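Local coordinates for periplasmic binding protein (Sulfurospirillum deleyianum, PDB 4PAG), which probably serves as the periplasmic solute-binding component of an ABC transporter, with a histidine held in its ligand pocket, at residues Thr171-Ala176 / Pro227-Val232; Thr184-Ser189 / His204-Asn209. All coordinates share one frame; numbering follows the deposited sequence.

Contact 1. Residues Thr171-Ala176 / Pro227-Val232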
loop_
_atom_site.group_PDB
_atom_site.type_symbol
_atom_site.label_atom_id
_atom_site.label_comp_id
_atom_site.label_asym_id
_atom_site.label_seq_id
_atom_site.Cartn_x
_atom_site.Cartn_y
_atom_site.Cartn_z
ATOM N N THR A 171 17.701 -10.877 6.499
ATOM C CA THR A 171 16.773 -11.693 7.285
ATOM C C THR A 171 15.794 -12.443 6.381
ATOM O O THR A 171 15.106 -11.830 5.579
ATOM C CB THR A 171 15.994 -10.792 8.264
ATOM O OG1 THR A 171 16.922 -10.109 9.110
ATOM C CG2 THR A 171 15.007 -11.585 9.128
ATOM N N LYS A 172 15.726 -13.767 6.520
ATOM C CA LYS A 172 14.734 -14.556 5.788
ATOM C C LYS A 172 13.333 -14.292 6.340
ATOM O O LYS A 172 13.104 -14.377 7.551
ATOM C CB LYS A 172 15.054 -16.047 5.861
ATOM C CG LYS A 172 16.345 -16.433 5.150
ATOM C CD LYS A 172 16.844 -17.803 5.582
ATOM C CE LYS A 172 15.924 -18.925 5.136
ATOM N NZ LYS A 172 16.251 -20.209 5.829
ATOM N N VAL A 173 12.401 -13.964 5.449
ATOM C CA VAL A 173 11.046 -13.626 5.851
ATOM C C VAL A 173 10.008 -14.368 4.994
ATOM O O VAL A 173 10.160 -14.505 3.773
ATOM C CB VAL A 173 10.820 -12.081 5.854
ATOM C CG1 VAL A 173 11.139 -11.447 4.509
ATOM C CG2 VAL A 173 9.398 -11.726 6.269
ATOM N N TYR A 174 8.966 -14.858 5.662
ATOM C CA TYR A 174 7.818 -15.468 5.024
ATOM C C TYR A 174 6.619 -14.552 5.215
ATOM O O TYR A 174 6.297 -14.158 6.332
ATOM C CB TYR A 174 7.525 -16.848 5.625
ATOM C CG TYR A 174 6.285 -17.496 5.057
ATOM C CD1 TYR A 174 6.230 -17.868 3.719
ATOM C CD2 TYR A 174 5.159 -17.714 5.843
ATOM C CE1 TYR A 174 5.096 -18.445 3.184
ATOM C CE2 TYR A 174 4.012 -18.294 5.315
ATOM C CZ TYR A 174 3.994 -18.659 3.983
ATOM O OH TYR A 174 2.886 -19.238 3.436
ATOM N N TYR A 175 5.968 -14.204 4.111
ATOM C CA TYR A 175 4.766 -13.379 4.142
ATOM C C TYR A 175 3.558 -14.305 4.175
ATOM O O TYR A 175 3.236 -14.950 3.180
ATOM C CB TYR A 175 4.738 -12.475 2.908
ATOM C CG TYR A 175 3.574 -11.513 2.806
ATOM C CD1 TYR A 175 2.957 -10.982 3.936
ATOM C CD2 TYR A 175 3.109 -11.114 1.561
ATOM C CE1 TYR A 175 1.899 -10.087 3.825
ATOM C CE2 TYR A 175 2.058 -10.226 1.436
ATOM C CZ TYR A 175 1.448 -9.717 2.564
ATOM O OH TYR A 175 0.390 -8.841 2.413
ATOM N N ALA A 176 2.913 -14.397 5.335
ATOM C CA ALA A 176 1.839 -15.367 5.529
ATOM C C ALA A 176 0.499 -14.717 5.267
ATOM O O ALA A 176 0.063 -13.854 6.016
ATOM C CB ALA A 176 1.883 -15.939 6.935
ATOM N N PRO A 227 11.827 -19.631 7.822
ATOM C CA PRO A 227 11.990 -18.178 7.921
ATOM C C PRO A 227 12.432 -17.746 9.317
ATOM O O PRO A 227 12.140 -18.427 10.308
ATOM C CB PRO A 227 10.584 -17.647 7.616
ATOM C CG PRO A 227 9.673 -18.746 8.068
ATOM C CD PRO A 227 10.405 -20.013 7.708
ATOM N N GLU A 228 13.148 -16.631 9.383
ATOM C CA GLU A 228 13.554 -16.047 10.656
ATOM C C GLU A 228 12.450 -15.156 11.212
ATOM O O GLU A 228 12.268 -15.074 12.431
ATOM C CB GLU A 228 14.848 -15.258 10.495
ATOM C CG GLU A 228 16.010 -16.123 10.043
ATOM C CD GLU A 228 17.194 -15.309 9.555
ATOM O OE1 GLU A 228 17.967 -14.831 10.413
ATOM O OE2 GLU A 228 17.355 -15.157 8.324
ATOM N N VAL A 229 11.729 -14.487 10.316
ATOM C CA VAL A 229 10.598 -13.644 10.678
ATOM C C VAL A 229 9.386 -14.006 9.818
ATOM O O VAL A 229 9.517 -14.297 8.626
ATOM C CB VAL A 229 10.934 -12.147 10.509
ATOM C CG1 VAL A 229 9.693 -11.283 10.668
ATOM C CG2 VAL A 229 11.995 -11.705 11.518
ATOM N N ILE A 230 8.206 -13.977 10.430
ATOM C CA ILE A 230 6.965 -14.168 9.700
ATOM C C ILE A 230 6.101 -12.917 9.829
ATOM O O ILE A 230 5.817 -12.446 10.930
ATOM C CB ILE A 230 6.192 -15.416 10.164
ATOM C CG1 ILE A 230 7.002 -16.688 9.879
ATOM C CG2 ILE A 230 4.830 -15.464 9.473
ATOM C CD1 ILE A 230 6.477 -17.938 10.557
ATOM N N ILE A 231 5.706 -12.371 8.685
ATOM C CA ILE A 231 4.809 -11.226 8.632
ATOM C C ILE A 231 3.435 -11.735 8.218
ATOM O O ILE A 231 3.299 -12.375 7.174
ATOM C CB ILE A 231 5.314 -10.175 7.621
ATOM C CG1 ILE A 231 6.720 -9.677 7.992
ATOM C CG2 ILE A 231 4.348 -9.000 7.524
ATOM C CD1 ILE A 231 6.834 -9.007 9.347
ATOM N N VAL A 232 2.427 -11.428 9.034
ATOM C CA VAL A 232 1.089 -12.002 8.931
ATOM C C VAL A 232 0.041 -10.934 8.597
ATOM O O VAL A 232 -0.004 -9.872 9.220
ATOM C CB VAL A 232 0.694 -12.658 10.275
ATOM C CG1 VAL A 232 -0.739 -13.166 10.229
ATOM C CG2 VAL A 232 1.673 -13.778 10.642
#
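Strands 172-176 and 229-232 pair side by side as the two inner strands of the parallel four-stranded sheet in this lobe of the periplasmic binding protein, with the strand of 201-202 beyond the first and that of 258-260 beyond the second. Val173, Tyr174, Tyr175 and Ala176 lie level with Val229, Ile230, Ile231 and Val232, and the two axes diverge by only 21°. Backbone bonds alternate in direction: Val229 N reaches Lys172 O at 3.1 Å, Tyr174 N returns to Val229 O, Ile231 N takes Tyr174 O, and Ala176 N closes on Ile231 O at 2.8 Å. On the face carrying Val173, Tyr175, Val229 and Ile231, CG2 of Val173 lies 3.8 Å from CG1 of Ile231, and the ring edge of Tyr175 comes up to the carbonyl oxygen of Ile231, while the Tyr175 hydroxyl goes on to hydrogen-bond Asp270. On the other face CG2 of Ile230 lies 3.9 Å from Ala176 CB and near the plane of the Tyr174 ring, at its edge. With its CG anti to the backbone N (chi1 176°), Tyr174 carries the ring away from the partner strand so that OH bonds to Gly181 O, and its CB is left against Pro227 CB at 3.7 Å. Helix 235-243 packs on this face through Phe237, which touches Ala176 and Val232; the latter side chain is about 8 Å from the bound histidine. At the strand entrance Lys172 O takes a second donor, Glu228 N, from above the carbonyl plane. The Glu228 side chain, extended beyond CG, also reaches across to Lys172, where OE2 receives Lys172 N at 2.8 Å in an almost straight bond (174°), the donor standing above the carboxylate plane.

Contact 2. Residues Thr184-Ser189 / His204-Asn209; sequences TECDRS and HKCVQN
A disulfide joins Cys186 to Cys206 and ties together two irregular segments, Thr184-Ser189 and His204-Asn209. The SG atoms of Cys186 and Cys206 are 2.1 Å apart, and the bridge is twisted close to a right angle (chi3 -97°). Hydrogen bonds between the backbones extend the link beyond the sulfurs: Gln208 N meets Arg188 O at 2.9 Å in a nearly straight bond, whereas those from Asp187 N to His204 O and from Arg188 N to Cys206 O are weak. One water donates to both Glu185 O and His204 O. The charged group centres on Asp187, whose CG sits between the backbone N and carbonyl carbon (chi1 74°), bringing OD1 to Cys206 N at 2.9 Å. That same OD1 accepts Arg188 NH2 through its syn lone pair at 3.0 Å, a salt bridge lying in the guanidinium plane, so one carboxylate oxygen both accepts a backbone N-H of the other loop and fixes how the guanidinium is turned. With an alanine in place of Asp187, Cys206 N would probably lose its acceptor and the guanidinium of Arg188 would be free to turn. Van der Waals packing completes the set. Val207 CG2 lies over one face of that guanidinium, toward its rim and 3.5 Å from NH1 of Arg188, and Thr184 CG2 packs obliquely against the His204 ring, 3.8 Å from CD2 of His204. Lys205 passes its CD across the Asp187 carboxylate, but its NZ goes to Leu202 O and Asn201 OD1. Glu185 accepts Ser189 OG at OE1 and forms a salt bridge with Arg271 through OE2. Thr184 ends strand 183-184; the loops then lead to helix 193-197 and, from strand 201-202, to strand 215-216, where Gln215 packs against both Cys186 and His204.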
loop_
_atom_site.group_PDB
_atom_site.type_symbol
_atom_site.label_atom_id
_atom_site.label_comp_id
_atom_site.label_asym_id
_atom_site.label_seq_id
_atom_site.Cartn_x
_atom_site.Cartn_y
_atom_site.Cartn_z
ATOM N N THR A 184 1.034 -17.025 -0.035
ATOM C CA THR A 184 2.140 -16.088 0.087
ATOM C C THR A 184 2.312 -15.342 -1.221
ATOM O O THR A 184 1.498 -15.485 -2.146
ATOM C CB THR A 184 3.462 -16.784 0.510
ATOM O OG1 THR A 184 4.428 -15.796 0.890
ATOM C CG2 THR A 184 4.039 -17.662 -0.604
ATOM N N GLU A 185 3.341 -14.511 -1.273
ATOM C CA GLU A 185 3.686 -13.816 -2.498
ATOM C C GLU A 185 5.032 -14.261 -2.995
ATOM O O GLU A 185 5.886 -14.701 -2.223
ATOM C CB GLU A 185 3.712 -12.316 -2.270
ATOM C CG GLU A 185 2.350 -11.756 -1.905
ATOM C CD GLU A 185 1.323 -12.025 -2.982
ATOM O OE1 GLU A 185 1.641 -11.791 -4.171
ATOM O OE2 GLU A 185 0.202 -12.460 -2.644
ATOM N N CYS A 186 5.212 -14.134 -4.300
ATOM C CA CYS A 186 6.521 -14.271 -4.914
ATOM C C CYS A 186 7.437 -13.180 -4.366
ATOM O O CYS A 186 6.965 -12.112 -3.968
ATOM C CB CYS A 186 6.404 -14.130 -6.435
ATOM S SG CYS A 186 5.556 -15.497 -7.260
ATOM N N ASP A 187 8.740 -13.451 -4.348
ATOM C CA ASP A 187 9.719 -12.453 -3.946
ATOM C C ASP A 187 9.730 -11.239 -4.882
ATOM O O ASP A 187 10.165 -10.170 -4.484
ATOM C CB ASP A 187 11.122 -13.054 -3.827
ATOM C CG ASP A 187 11.767 -13.333 -5.170
ATOM O OD1 ASP A 187 11.217 -14.120 -5.966
ATOM O OD2 ASP A 187 12.842 -12.754 -5.433
ATOM N N ARG A 188 9.256 -11.414 -6.115
ATOM C CA ARG A 188 9.043 -10.288 -7.029
ATOM C C ARG A 188 7.552 -10.155 -7.320
ATOM O O ARG A 188 6.997 -10.881 -8.149
ATOM C CB ARG A 188 9.857 -10.483 -8.310
ATOM C CG ARG A 188 11.336 -10.129 -8.142
ATOM C CD ARG A 188 12.230 -11.021 -8.997
ATOM N NE ARG A 188 12.198 -12.396 -8.501
ATOM C CZ ARG A 188 12.535 -13.483 -9.194
ATOM N NH1 ARG A 188 12.962 -13.395 -10.459
ATOM N NH2 ARG A 188 12.442 -14.677 -8.607
ATOM N N SER A 189 6.908 -9.228 -6.616
ATOM C CA SER A 189 5.454 -9.048 -6.687
ATOM C C SER A 189 5.112 -7.683 -6.145
ATOM O O SER A 189 5.732 -7.245 -5.176
ATOM C CB SER A 189 4.751 -10.106 -5.832
ATOM O OG SER A 189 3.381 -9.780 -5.597
ATOM N N HIS A 204 9.924 -17.370 -0.743
ATOM C CA HIS A 204 9.277 -17.979 -1.905
ATOM C C HIS A 204 9.699 -17.230 -3.184
ATOM O O HIS A 204 9.339 -16.063 -3.390
ATOM C CB HIS A 204 7.756 -17.964 -1.717
ATOM C CG HIS A 204 6.998 -18.788 -2.713
ATOM N ND1 HIS A 204 7.065 -20.165 -2.758
ATOM C CD2 HIS A 204 6.127 -18.420 -3.682
ATOM C CE1 HIS A 204 6.281 -20.609 -3.728
ATOM N NE2 HIS A 204 5.701 -19.569 -4.306
ATOM N N LYS A 205 10.464 -17.915 -4.032
ATOM C CA LYS A 205 11.122 -17.297 -5.187
ATOM C C LYS A 205 10.347 -17.538 -6.483
ATOM O O LYS A 205 10.245 -18.669 -6.952
ATOM C CB LYS A 205 12.550 -17.833 -5.343
ATOM C CG LYS A 205 13.401 -17.772 -4.082
ATOM C CD LYS A 205 13.566 -16.346 -3.591
ATOM C CE LYS A 205 14.710 -16.202 -2.604
ATOM N NZ LYS A 205 14.754 -14.808 -2.073
ATOM N N CYS A 206 9.806 -16.467 -7.051
ATOM C CA CYS A 206 9.115 -16.514 -8.353
ATOM C C CYS A 206 8.776 -15.086 -8.760
ATOM O O CYS A 206 9.120 -14.142 -8.043
ATOM C CB CYS A 206 7.834 -17.370 -8.307
ATOM S SG CYS A 206 6.761 -17.138 -6.858
ATOM N N VAL A 207 8.123 -14.932 -9.910
ATOM C CA VAL A 207 7.631 -13.632 -10.371
ATOM C C VAL A 207 6.108 -13.684 -10.451
ATOM O O VAL A 207 5.528 -14.582 -11.063
ATOM C CB VAL A 207 8.215 -13.235 -11.751
ATOM C CG1 VAL A 207 7.664 -11.889 -12.210
ATOM C CG2 VAL A 207 9.732 -13.163 -11.687
ATOM N N GLN A 208 5.466 -12.698 -9.840
ATOM C CA GLN A 208 4.012 -12.570 -9.870
ATOM C C GLN A 208 3.464 -12.608 -11.295
ATOM O O GLN A 208 3.930 -11.873 -12.158
ATOM C CB GLN A 208 3.627 -11.240 -9.234
ATOM C CG GLN A 208 2.148 -10.896 -9.280
ATOM C CD GLN A 208 1.877 -9.484 -8.804
ATOM O OE1 GLN A 208 2.799 -8.676 -8.652
ATOM N NE2 GLN A 208 0.598 -9.173 -8.574
ATOM N N ASN A 209 2.462 -13.447 -11.531
ATOM C CA ASN A 209 1.824 -13.515 -12.849
ATOM C C ASN A 209 0.305 -13.451 -12.816
ATOM O O ASN A 209 -0.341 -13.742 -13.813
ATOM C CB ASN A 209 2.301 -14.764 -13.604
ATOM C CG ASN A 209 1.730 -16.051 -13.047
ATOM O OD1 ASN A 209 1.306 -16.119 -11.893
ATOM N ND2 ASN A 209 1.721 -17.089 -13.870
HETATM O O HOH W 1 8.308 -14.731 -0.945
#

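How the contacts relate
Contact 1 belongs to the sheet core, buried on nearly every residue; contact 2 lies in loops nearer the surface, with only Thr184, Glu185 and Cys186 buried. The chemistry follows the place: regular parallel strand pairing with aliphatic and aromatic packing in contact 1, against a covalent bridge, a salt bridge and scattered, partly weak bonds in contact 2. Both segments of contact 2 fall in the sequence between the two strands of contact 1, and the centres of the two contacts lie about 14 Å apart. The contacts meet directly where the Tyr175 carbonyl oxygen probably accepts Thr184 OG1, while the Tyr174 ring packs on Thr184 and the Tyr175 ring on Glu185.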